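Local coordinates for protein FMN Adenylyltransferase (PDB 3FWK) that catalyses the transfer of an adenylyl group from ATP to FMN, the step that forms the flavin cofactor FAD, at residues F111-D116 with L136-R141; E176-I181 with F191-P196; Y211-I216 with E257-H262; L219-F224 with P290-V295. All coordinates share one frame; numbering follows the deposited sequence.

Interaction 1: residues F111-D116 with L136-R141; sequences FIDHDD and LYESDR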
# COMPACT_ATOMS: atom_id res chain seq x y z
N PHE A 111 0.21 11.58 -5.37
CA PHE A 111 1.47 11.08 -4.83
C PHE A 111 2.32 12.29 -4.46
O PHE A 111 2.64 13.11 -5.31
CB PHE A 111 2.15 10.19 -5.86
CG PHE A 111 3.57 9.81 -5.51
CD1 PHE A 111 3.93 9.39 -4.22
CD2 PHE A 111 4.57 9.93 -6.48
CE1 PHE A 111 5.25 9.07 -3.92
CE2 PHE A 111 5.89 9.61 -6.19
CZ PHE A 111 6.23 9.17 -4.92
N ILE A 112 2.76 12.35 -3.20
CA ILE A 112 3.70 13.36 -2.77
C ILE A 112 5.10 12.81 -3.02
O ILE A 112 5.58 11.91 -2.33
CB ILE A 112 3.49 13.70 -1.26
CG1 ILE A 112 2.02 14.14 -1.00
CG2 ILE A 112 4.46 14.79 -0.85
CD1 ILE A 112 1.47 15.22 -1.89
N ASP A 113 5.73 13.30 -4.08
CA ASP A 113 7.01 12.80 -4.53
C ASP A 113 8.14 13.49 -3.80
O ASP A 113 7.98 14.60 -3.31
CB ASP A 113 7.09 13.03 -6.06
CG ASP A 113 8.16 12.21 -6.77
OD1 ASP A 113 8.78 11.34 -6.13
OD2 ASP A 113 8.34 12.44 -7.99
N HIS A 114 9.29 12.84 -3.72
CA HIS A 114 10.47 13.41 -3.05
C HIS A 114 11.69 13.09 -3.85
O HIS A 114 11.74 12.07 -4.57
CB HIS A 114 10.65 12.79 -1.64
CG HIS A 114 9.46 12.98 -0.75
ND1 HIS A 114 8.41 12.09 -0.69
CD2 HIS A 114 9.14 13.99 0.09
CE1 HIS A 114 7.51 12.52 0.16
NE2 HIS A 114 7.92 13.68 0.65
N ASP A 115 12.73 13.91 -3.68
CA ASP A 115 13.91 13.74 -4.49
C ASP A 115 14.76 12.54 -4.08
O ASP A 115 15.65 12.17 -4.81
CB ASP A 115 14.73 15.02 -4.54
CG ASP A 115 15.34 15.37 -3.25
OD1 ASP A 115 15.55 14.65 -2.29
OD2 ASP A 115 15.70 16.58 -3.17
N ASP A 116 14.43 11.91 -2.95
CA ASP A 116 15.20 10.80 -2.41
C ASP A 116 14.39 9.51 -2.36
O ASP A 116 14.67 8.60 -1.59
CB ASP A 116 15.81 11.16 -1.05
CG ASP A 116 14.77 11.51 -0.01
OD1 ASP A 116 13.54 11.53 -0.32
OD2 ASP A 116 15.18 11.75 1.18
N LEU A 136 -3.20 10.11 -12.04
CA LEU A 136 -2.16 10.43 -11.10
C LEU A 136 -1.76 11.90 -11.19
O LEU A 136 -1.45 12.41 -12.25
CB LEU A 136 -0.97 9.55 -11.45
CG LEU A 136 0.30 9.73 -10.68
CD1 LEU A 136 -0.02 9.38 -9.25
CD2 LEU A 136 1.44 8.88 -11.27
N TYR A 137 -1.76 12.55 -10.04
CA TYR A 137 -1.11 13.84 -9.80
C TYR A 137 0.09 13.59 -8.89
O TYR A 137 -0.04 12.92 -7.86
CB TYR A 137 -2.05 14.81 -9.13
CG TYR A 137 -1.39 16.12 -8.68
CD1 TYR A 137 -1.45 17.27 -9.48
CD2 TYR A 137 -0.73 16.21 -7.45
CE1 TYR A 137 -0.89 18.46 -9.03
CE2 TYR A 137 -0.16 17.40 -7.02
CZ TYR A 137 -0.23 18.51 -7.82
OH TYR A 137 0.31 19.70 -7.38
N GLU A 138 1.24 14.13 -9.26
CA GLU A 138 2.45 14.04 -8.41
C GLU A 138 2.87 15.45 -8.02
O GLU A 138 2.92 16.35 -8.88
CB GLU A 138 3.63 13.36 -9.17
CG GLU A 138 3.33 11.92 -9.59
CD GLU A 138 4.56 11.16 -10.02
OE1 GLU A 138 5.57 11.81 -10.35
OE2 GLU A 138 4.55 9.90 -10.02
N SER A 139 3.19 15.65 -6.75
CA SER A 139 3.85 16.88 -6.35
C SER A 139 5.24 16.95 -6.98
O SER A 139 5.77 15.95 -7.49
CB SER A 139 3.92 16.99 -4.82
OG SER A 139 4.85 16.05 -4.31
N ASP A 140 5.85 18.11 -6.89
CA ASP A 140 7.11 18.31 -7.59
C ASP A 140 8.28 17.89 -6.74
O ASP A 140 8.59 18.55 -5.76
CB ASP A 140 7.26 19.78 -7.94
CG ASP A 140 8.49 20.06 -8.74
OD1 ASP A 140 9.36 19.21 -9.03
OD2 ASP A 140 8.56 21.25 -9.15
N ARG A 141 8.99 16.82 -7.13
CA ARG A 141 10.08 16.32 -6.32
C ARG A 141 11.25 17.28 -6.21
O ARG A 141 12.08 17.13 -5.31
CB ARG A 141 10.58 14.98 -6.82
CG ARG A 141 11.02 15.02 -8.29
CD ARG A 141 12.51 15.34 -8.48
NE ARG A 141 13.28 14.13 -8.22
CZ ARG A 141 14.62 13.96 -8.21
NH1 ARG A 141 15.46 14.95 -8.31
NH2 ARG A 141 15.09 12.73 -8.05
O HOH W 1 7.78 14.88 -9.02
O HOH W 2 12.17 16.30 -2.41
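Phe-111 and Glu-138 are paired in parallel where two strands of the Rossmann-like sheet run out. The backbone supplies the first bonds: Phe-111 N donates to Tyr-137 O at 2.8 Å, and Phe-111 O takes the N-H of Ser-139 at 3.0 Å, with the CA-H of Glu-138 close to the same oxygen. Beyond the last bridge a side chain continues the ladder. Ser-139 points to the other segment with OG between its backbone N and carbonyl carbon (chi1 71°), and there OG accepts from Asp-113 N at 2.9 Å in a bent bond (138°). Water then takes over. One molecule donates to Asp-113 OD2 and Ser-139 O and accepts from Arg-141 N; a second joins Asp-115 N to Arg-141 O.

Among the side chains, the Glu-138 carboxylate comes to the edge of the Phe-111 ring, OE2 3.5 Å from CD2, its plane turned 72° from the ring. Arg-141, bent at chi2 and chi3, folds back and lays one face of its guanidinium over Asp-115 CA. The like-charged Asp-113 and Glu-138 approach to 3.7 Å (OD2 to OE1), and Glu-122 lies near Asp-113 OD1.

Helix 119-131 packs on Phe-111 and Leu-136, while helix 147-157 receives Ile-112, Tyr-137 and Ser-139.

Interaction 2: residues E176-I181 with F191-P196; sequences EHLKPI and FYRLQP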
# COMPACT_ATOMS: atom_id res chain seq x y z
N GLU A 176 -0.56 7.24 16.09
CA GLU A 176 -1.23 6.95 17.34
C GLU A 176 -2.55 7.69 17.49
O GLU A 176 -3.52 7.08 17.90
CB GLU A 176 -0.32 7.30 18.53
CG GLU A 176 -0.93 6.95 19.87
CD GLU A 176 0.01 7.21 21.08
OE1 GLU A 176 1.16 7.64 20.90
OE2 GLU A 176 -0.46 7.00 22.23
N HIS A 177 -2.56 8.98 17.17
CA HIS A 177 -3.69 9.87 17.44
C HIS A 177 -4.49 10.15 16.17
O HIS A 177 -4.72 11.35 15.78
CB HIS A 177 -3.22 11.12 18.14
CG HIS A 177 -2.63 10.83 19.49
ND1 HIS A 177 -1.30 11.00 19.76
CD2 HIS A 177 -3.18 10.28 20.59
CE1 HIS A 177 -1.06 10.64 21.02
NE2 HIS A 177 -2.19 10.22 21.56
N LEU A 178 -4.92 9.03 15.55
CA LEU A 178 -5.70 9.10 14.33
C LEU A 178 -7.00 8.33 14.46
O LEU A 178 -7.09 7.38 15.22
CB LEU A 178 -4.90 8.51 13.16
CG LEU A 178 -3.56 9.18 12.86
CD1 LEU A 178 -2.96 8.49 11.62
CD2 LEU A 178 -3.72 10.65 12.59
N LYS A 179 -8.00 8.76 13.70
CA LYS A 179 -9.29 8.10 13.62
C LYS A 179 -9.67 7.89 12.18
O LYS A 179 -9.11 8.52 11.28
CB LYS A 179 -10.37 8.92 14.33
CG LYS A 179 -10.10 9.07 15.81
CD LYS A 179 -11.32 9.36 16.69
CE LYS A 179 -11.09 9.10 18.18
NZ LYS A 179 -12.18 9.67 19.05
N PRO A 180 -10.63 6.98 11.92
CA PRO A 180 -10.97 6.70 10.51
C PRO A 180 -11.47 7.89 9.69
O PRO A 180 -11.27 7.91 8.48
CB PRO A 180 -12.05 5.61 10.62
CG PRO A 180 -11.68 4.89 11.90
CD PRO A 180 -11.27 6.03 12.84
N ILE A 181 -12.14 8.83 10.34
CA ILE A 181 -12.63 10.05 9.69
C ILE A 181 -12.16 11.21 10.56
O ILE A 181 -12.49 11.26 11.75
CB ILE A 181 -14.15 10.04 9.58
CG1 ILE A 181 -14.54 9.05 8.47
CG2 ILE A 181 -14.65 11.40 9.08
CD1 ILE A 181 -16.03 8.73 8.44
N PHE A 191 -9.47 19.42 4.50
CA PHE A 191 -10.21 18.29 4.00
C PHE A 191 -10.41 17.29 5.13
O PHE A 191 -9.77 17.40 6.19
CB PHE A 191 -9.59 17.69 2.69
CG PHE A 191 -8.15 17.22 2.80
CD1 PHE A 191 -7.08 17.97 2.29
CD2 PHE A 191 -7.89 15.93 3.29
CE1 PHE A 191 -5.74 17.47 2.39
CE2 PHE A 191 -6.57 15.44 3.38
CZ PHE A 191 -5.51 16.22 2.94
N TYR A 192 -11.28 16.30 4.91
CA TYR A 192 -11.36 15.16 5.82
C TYR A 192 -10.35 14.10 5.38
O TYR A 192 -10.28 13.73 4.19
CB TYR A 192 -12.76 14.54 5.75
CG TYR A 192 -13.76 15.18 6.67
CD1 TYR A 192 -13.87 14.70 7.97
CD2 TYR A 192 -14.60 16.21 6.26
CE1 TYR A 192 -14.80 15.23 8.88
CE2 TYR A 192 -15.58 16.77 7.17
CZ TYR A 192 -15.63 16.23 8.47
OH TYR A 192 -16.53 16.73 9.39
N ARG A 193 -9.53 13.66 6.31
CA ARG A 193 -8.76 12.45 6.10
C ARG A 193 -9.64 11.23 6.30
O ARG A 193 -10.38 11.12 7.28
CB ARG A 193 -7.60 12.39 7.10
CG ARG A 193 -6.62 13.56 6.96
CD ARG A 193 -5.52 13.43 7.98
NE ARG A 193 -5.99 14.03 9.21
CZ ARG A 193 -5.21 14.22 10.28
NH1 ARG A 193 -3.99 13.67 10.33
NH2 ARG A 193 -5.67 14.95 11.29
N LEU A 194 -9.54 10.30 5.37
CA LEU A 194 -10.23 9.02 5.39
C LEU A 194 -9.18 7.99 5.58
O LEU A 194 -8.32 7.79 4.71
CB LEU A 194 -10.99 8.81 4.07
CG LEU A 194 -11.93 9.95 3.66
CD1 LEU A 194 -12.47 9.69 2.28
CD2 LEU A 194 -13.04 10.17 4.68
N GLN A 195 -9.18 7.34 6.76
CA GLN A 195 -8.05 6.51 7.18
C GLN A 195 -8.58 5.14 7.54
O GLN A 195 -8.78 4.83 8.71
CB GLN A 195 -7.33 7.16 8.36
CG GLN A 195 -6.63 8.44 7.88
CD GLN A 195 -6.10 9.40 8.91
OE1 GLN A 195 -5.05 10.00 8.69
NE2 GLN A 195 -6.82 9.61 10.02
N PRO A 196 -8.85 4.30 6.53
CA PRO A 196 -9.58 3.04 6.76
C PRO A 196 -8.69 1.83 7.05
O PRO A 196 -9.22 0.71 7.09
CB PRO A 196 -10.35 2.85 5.43
CG PRO A 196 -10.10 4.12 4.60
CD PRO A 196 -8.76 4.58 5.09
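Gln-195 grips the 176-181 segment twice. Its backbone N donates to Pro-180 O at 2.8 Å in a nearly straight bond (169°), and its side-chain NE2 donates to Lys-179 O, also at 2.8 Å, with that oxygen lying almost in the amide plane. The side chain runs extended beyond CG (chi2 167°), which carries the amide to the preceding carbonyl; glutamine has both the length and the N-H needed there. Leu-178 crosses this amide at about a right angle, its CB 3.8 Å from Gln-195 NE2, and its CD2 meets Arg-193 NH1.

Next to the polar pair is an apolar one. Ile-181 was modelled in two conformers; in the one given, its CG2 lies 3.6 Å from Tyr-192 CD1 at an oblique angle to the ring, and its CG1 faces Leu-194 CD2. Ile-181 and Leu-194 form an antiparallel non-hydrogen-bonded pair, the start of the hairpin that ends the otherwise parallel Rossmann-like sheet, with 181-183 as its outermost strand.

In the second shell, Gln-182 OE1 also accepts from Gln-195 NE2 and from Lys-179 N, tying the amide to the edge strand. Arg-193 NH2 is bonded to Lys-183 O. Trp-54 touches Ile-181, Tyr-192 and Leu-194; together with Lys-53, Lys-162 and Tyr-192 it lines the pocket that holds beta-D-glucopyranose in this crystal.

Interaction 3: residues Y211-I216 with E257-H262; sequences YSNEPI and ENRYKH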
# COMPACT_ATOMS: atom_id res chain seq x y z
N TYR A 211 -1.77 -12.99 -0.99
CA TYR A 211 -2.88 -13.72 -1.56
C TYR A 211 -3.39 -13.06 -2.84
O TYR A 211 -3.84 -13.74 -3.77
CB TYR A 211 -4.02 -13.78 -0.53
CG TYR A 211 -5.22 -14.49 -1.12
CD1 TYR A 211 -5.25 -15.88 -1.20
CD2 TYR A 211 -6.30 -13.77 -1.66
CE1 TYR A 211 -6.35 -16.54 -1.76
CE2 TYR A 211 -7.36 -14.42 -2.23
CZ TYR A 211 -7.35 -15.78 -2.29
OH TYR A 211 -8.44 -16.40 -2.91
N SER A 212 -3.34 -11.73 -2.88
CA SER A 212 -3.96 -11.02 -4.00
C SER A 212 -3.34 -11.39 -5.34
O SER A 212 -4.01 -11.26 -6.35
CB SER A 212 -3.84 -9.50 -3.82
OG SER A 212 -2.51 -9.01 -4.10
N ASN A 213 -2.06 -11.78 -5.35
CA ASN A 213 -1.34 -12.06 -6.58
C ASN A 213 -1.25 -10.85 -7.50
O ASN A 213 -1.04 -11.00 -8.69
CB ASN A 213 -1.99 -13.24 -7.31
CG ASN A 213 -1.09 -13.91 -8.31
OD1 ASN A 213 0.15 -13.75 -8.29
ND2 ASN A 213 -1.69 -14.72 -9.15
N GLU A 214 -1.38 -9.66 -6.92
CA GLU A 214 -1.11 -8.42 -7.67
C GLU A 214 0.39 -8.16 -7.65
O GLU A 214 1.08 -8.49 -6.68
CB GLU A 214 -1.89 -7.28 -7.04
CG GLU A 214 -3.32 -7.35 -7.40
CD GLU A 214 -3.53 -7.11 -8.90
OE1 GLU A 214 -3.29 -5.99 -9.34
OE2 GLU A 214 -3.87 -8.06 -9.64
N PRO A 215 0.92 -7.50 -8.69
CA PRO A 215 2.33 -7.07 -8.64
C PRO A 215 2.50 -6.14 -7.46
O PRO A 215 1.67 -5.26 -7.24
CB PRO A 215 2.51 -6.28 -9.98
CG PRO A 215 1.43 -6.84 -10.88
CD PRO A 215 0.25 -7.11 -9.94
N ILE A 216 3.59 -6.27 -6.74
CA ILE A 216 3.90 -5.37 -5.64
C ILE A 216 5.27 -4.74 -5.89
O ILE A 216 6.00 -5.17 -6.79
CB ILE A 216 3.89 -6.07 -4.28
CG1 ILE A 216 5.01 -7.09 -4.18
CG2 ILE A 216 2.51 -6.75 -4.05
CD1 ILE A 216 5.10 -7.76 -2.81
N GLU A 257 0.86 -20.17 -1.80
CA GLU A 257 0.62 -21.39 -2.58
C GLU A 257 -0.78 -21.41 -3.20
O GLU A 257 -1.01 -22.17 -4.15
CB GLU A 257 0.82 -22.61 -1.67
CG GLU A 257 2.28 -22.86 -1.29
CD GLU A 257 2.47 -24.02 -0.30
OE1 GLU A 257 1.46 -24.49 0.28
OE2 GLU A 257 3.63 -24.42 -0.10
N ASN A 258 -1.72 -20.67 -2.64
CA ASN A 258 -3.11 -20.69 -3.07
C ASN A 258 -3.59 -19.31 -3.47
O ASN A 258 -4.79 -18.97 -3.39
CB ASN A 258 -3.98 -21.22 -1.94
CG ASN A 258 -3.58 -22.62 -1.56
OD1 ASN A 258 -2.76 -22.86 -0.65
ND2 ASN A 258 -4.07 -23.55 -2.31
N ARG A 259 -2.65 -18.49 -3.91
CA ARG A 259 -2.97 -17.10 -4.25
C ARG A 259 -4.00 -16.98 -5.38
O ARG A 259 -4.21 -17.93 -6.17
CB ARG A 259 -1.71 -16.30 -4.55
CG ARG A 259 -0.99 -16.74 -5.79
CD ARG A 259 0.37 -16.09 -5.81
NE ARG A 259 1.14 -16.44 -6.99
CZ ARG A 259 2.31 -15.89 -7.28
NH1 ARG A 259 2.91 -15.04 -6.45
NH2 ARG A 259 2.91 -16.21 -8.42
N TYR A 260 -4.67 -15.84 -5.44
CA TYR A 260 -5.78 -15.63 -6.32
C TYR A 260 -5.36 -15.84 -7.78
O TYR A 260 -4.36 -15.32 -8.26
CB TYR A 260 -6.33 -14.21 -6.14
CG TYR A 260 -7.60 -13.96 -6.88
CD1 TYR A 260 -8.82 -14.42 -6.38
CD2 TYR A 260 -7.59 -13.30 -8.10
CE1 TYR A 260 -10.02 -14.21 -7.07
CE2 TYR A 260 -8.78 -13.09 -8.81
CZ TYR A 260 -9.98 -13.55 -8.28
OH TYR A 260 -11.18 -13.35 -8.93
N LYS A 261 -6.13 -16.65 -8.48
CA LYS A 261 -5.87 -16.91 -9.89
C LYS A 261 -6.55 -15.90 -10.80
O LYS A 261 -7.76 -15.74 -10.78
CB LYS A 261 -6.37 -18.30 -10.26
CG LYS A 261 -5.74 -19.43 -9.48
CD LYS A 261 -6.33 -20.78 -9.90
CE LYS A 261 -6.63 -21.66 -8.71
NZ LYS A 261 -7.88 -21.20 -8.06
N HIS A 262 -5.74 -15.28 -11.63
CA HIS A 262 -6.22 -14.31 -12.61
C HIS A 262 -6.69 -14.98 -13.88
O HIS A 262 -6.56 -16.20 -14.07
CB HIS A 262 -5.11 -13.35 -12.99
CG HIS A 262 -4.60 -12.52 -11.86
ND1 HIS A 262 -5.31 -11.47 -11.31
CD2 HIS A 262 -3.40 -12.53 -11.23
CE1 HIS A 262 -4.58 -10.91 -10.36
NE2 HIS A 262 -3.42 -11.54 -10.29
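Tyr-211, Asn-213 and Tyr-260 make a largely polar contact between two helix exits: the C-terminal end of helix 202-212, which turns through Asn-213 with positive phi (61°), and the loop that follows helix 253-257. Asparagine tolerates such a backbone well. Inside the first turn Ser-212 OG accepts from Glu-214 N, forming an ST turn, and also bonds to Leu-209 O.

Three hydrogen bonds join the segments. Tyr-260 N donates to Tyr-211 O at 2.8 Å, almost perfectly straight, so a carbonyl at the helix end gains a partner from the other loop. The Asn-213 side chain, its CG anti to the backbone N (chi1 -160°), reaches across and gives ND2 to Tyr-260 O at 2.9 Å. Its OD1 sits over the centre of the Arg-259 guanidinium, 3.1 Å from NE, with the two planes only 23° apart: an electrostatic contact over the face, not a hydrogen bond. The nearby positive charge probably polarises the amide.

The Tyr-211 ring has Tyr-260 N over one face, and its hydroxyl is hydrogen-bonded to Ser-20 OG, while helix 7-23 packs against Tyr-260. Glu-214 OE2 lies 3.0 Å from His-262 CE1; OE1 of the same carboxylate is held by Arg-131 and Tyr-132. His-262 NE2 donates to Asn-213 O at 2.9 Å, the oxygen lying in the imidazole plane although the donor sits well above the carbonyl plane.

Interaction 4: residues L219-F224 with P290-V295; sequences LYRYGF and PGWYLV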
# COMPACT_ATOMS: atom_id res chain seq x y z
N LEU A 219 11.07 -4.27 -4.29
CA LEU A 219 12.03 -4.11 -3.19
C LEU A 219 11.73 -5.03 -2.00
O LEU A 219 12.65 -5.49 -1.33
CB LEU A 219 12.11 -2.65 -2.74
CG LEU A 219 12.73 -1.72 -3.78
CD1 LEU A 219 12.59 -0.27 -3.32
CD2 LEU A 219 14.20 -2.09 -4.10
N TYR A 220 10.45 -5.27 -1.69
CA TYR A 220 10.14 -6.14 -0.54
C TYR A 220 10.73 -7.52 -0.71
O TYR A 220 11.18 -8.15 0.26
CB TYR A 220 8.63 -6.21 -0.32
CG TYR A 220 8.00 -4.88 -0.02
CD1 TYR A 220 8.42 -4.10 1.06
CD2 TYR A 220 6.98 -4.38 -0.86
CE1 TYR A 220 7.83 -2.85 1.31
CE2 TYR A 220 6.37 -3.15 -0.59
CZ TYR A 220 6.80 -2.41 0.47
OH TYR A 220 6.19 -1.19 0.66
N ARG A 221 10.80 -8.01 -1.95
CA ARG A 221 11.36 -9.33 -2.24
C ARG A 221 12.83 -9.43 -1.80
O ARG A 221 13.30 -10.53 -1.56
CB ARG A 221 11.18 -9.62 -3.75
CG ARG A 221 11.82 -10.92 -4.22
CD ARG A 221 11.06 -12.17 -3.66
NE ARG A 221 11.74 -13.40 -4.10
CZ ARG A 221 12.81 -13.92 -3.51
NH1 ARG A 221 13.32 -13.38 -2.39
NH2 ARG A 221 13.39 -15.00 -4.02
N TYR A 222 13.53 -8.31 -1.79
CA TYR A 222 14.95 -8.27 -1.49
C TYR A 222 15.26 -8.00 -0.02
O TYR A 222 16.42 -7.85 0.35
CB TYR A 222 15.65 -7.25 -2.40
CG TYR A 222 15.74 -7.75 -3.85
CD1 TYR A 222 16.92 -8.28 -4.33
CD2 TYR A 222 14.66 -7.66 -4.71
CE1 TYR A 222 17.03 -8.78 -5.63
CE2 TYR A 222 14.74 -8.16 -6.01
CZ TYR A 222 15.93 -8.71 -6.46
OH TYR A 222 16.02 -9.21 -7.74
N GLY A 223 14.23 -7.98 0.84
CA GLY A 223 14.47 -7.88 2.29
C GLY A 223 14.08 -6.56 2.90
O GLY A 223 14.21 -6.39 4.12
N PHE A 224 13.61 -5.60 2.10
CA PHE A 224 13.09 -4.37 2.67
C PHE A 224 11.75 -4.65 3.31
O PHE A 224 10.92 -5.40 2.76
CB PHE A 224 12.93 -3.31 1.57
CG PHE A 224 14.24 -2.83 1.05
CD1 PHE A 224 14.89 -1.77 1.67
CD2 PHE A 224 14.87 -3.41 -0.05
CE1 PHE A 224 16.09 -1.30 1.17
CE2 PHE A 224 16.09 -2.98 -0.51
CZ PHE A 224 16.70 -1.90 0.08
N PRO A 290 12.77 -12.29 2.16
CA PRO A 290 11.89 -11.21 1.75
C PRO A 290 11.14 -10.62 2.93
O PRO A 290 11.00 -11.25 3.99
CB PRO A 290 10.94 -11.85 0.72
CG PRO A 290 11.04 -13.30 0.96
CD PRO A 290 12.40 -13.59 1.58
N GLY A 291 10.60 -9.43 2.72
CA GLY A 291 10.02 -8.64 3.81
C GLY A 291 8.91 -9.33 4.55
O GLY A 291 8.71 -9.06 5.74
N TRP A 292 8.18 -10.21 3.86
CA TRP A 292 7.06 -10.94 4.49
C TRP A 292 7.50 -12.03 5.47
O TRP A 292 6.65 -12.66 6.06
CB TRP A 292 6.10 -11.47 3.42
CG TRP A 292 6.73 -12.20 2.29
CD1 TRP A 292 6.94 -13.54 2.19
CD2 TRP A 292 7.13 -11.64 1.03
NE1 TRP A 292 7.50 -13.85 0.94
CE2 TRP A 292 7.59 -12.70 0.21
CE3 TRP A 292 7.12 -10.34 0.51
CZ2 TRP A 292 8.05 -12.50 -1.10
CZ3 TRP A 292 7.58 -10.12 -0.78
CH2 TRP A 292 8.03 -11.20 -1.58
N TYR A 293 8.80 -12.17 5.71
CA TYR A 293 9.28 -12.94 6.86
C TYR A 293 9.30 -12.12 8.15
O TYR A 293 9.57 -12.69 9.21
CB TYR A 293 10.64 -13.57 6.58
CG TYR A 293 10.55 -14.81 5.72
CD1 TYR A 293 10.33 -14.71 4.35
CD2 TYR A 293 10.66 -16.08 6.29
CE1 TYR A 293 10.25 -15.87 3.55
CE2 TYR A 293 10.58 -17.22 5.49
CZ TYR A 293 10.40 -17.11 4.13
OH TYR A 293 10.32 -18.25 3.34
N LEU A 294 9.01 -10.81 8.07
CA LEU A 294 8.86 -10.00 9.27
C LEU A 294 7.39 -9.78 9.61
O LEU A 294 6.64 -9.28 8.76
CB LEU A 294 9.51 -8.62 9.06
CG LEU A 294 9.58 -7.81 10.37
CD1 LEU A 294 10.80 -8.27 11.19
CD2 LEU A 294 9.65 -6.30 10.14
N VAL A 295 6.99 -10.12 10.84
CA VAL A 295 5.62 -9.88 11.25
C VAL A 295 5.54 -9.04 12.52
O VAL A 295 4.44 -8.73 12.98
CB VAL A 295 4.79 -11.18 11.42
CG1 VAL A 295 4.61 -11.86 10.04
CG2 VAL A 295 5.49 -12.12 12.42
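Arg-221, Pro-290 and Trp-292 supply most of the buried surface where 219-221, helical in its backbone angles, meets a short 3-10 segment, 291-293, in the loops that follow helices 202-212 and 275-282. Pro-290 opens the 3-10 turn. Its CB rests 3.5 Å from Arg-221 O, and the ring lies alongside the Arg-221 side chain, both pointing the same way, with CG 4.1 Å from NH1. Trp-292 has CG between the backbone N and the carbonyl carbon (chi1 49°), which brings the six-membered ring against the other segment: CH2 is 3.8 Å from Arg-221 CD, and CZ3 is 4.1 Å from Tyr-220 CB. The arginine thus offers its aliphatic part to the indole, while Trp-206 and Leu-210 of helix 202-212 also touch Trp-292.

Two glycines serve different ends. At Gly-223 (phi 109°) a CB would jam against the preceding carbonyl O. At Gly-291 one would clash with Phe-224 O, a buried carbonyl lacking a hydrogen-bond partner in the model. Tyr-220, whose hydroxyl bonds Lys-69 N, contributes the shared acceptor: its backbone O takes Gly-291 N at 2.8 Å and Gly-223 N at 3.1 Å, from opposite faces of the carbonyl plane.

Interactions 1 and 2 reach the same sheet toward its two ends, with centres about 22 Å apart: interaction 1 extends a parallel pair with a serine hydroxyl and waters, whereas interaction 2 starts an antiparallel hairpin with a glutamine amide. The others lie off the sheet: interaction 3 joins the end of helix 202-212 to a loop, and interaction 4 a loop to a 3-10 segment. Their segments alternate along the chain, and they touch through Ile-216 CD1 and Trp-292 CZ3, 4.0 Å apart. All four are partly buried, with the exposed Arg-141, Arg-259 and Arg-221 contributing to interactions 1, 3 and 4. Three direct hydrogen bonds cross interactions 1 and 3, two cross interaction 2 and one crosses interaction 4, which relies more on apolar contact.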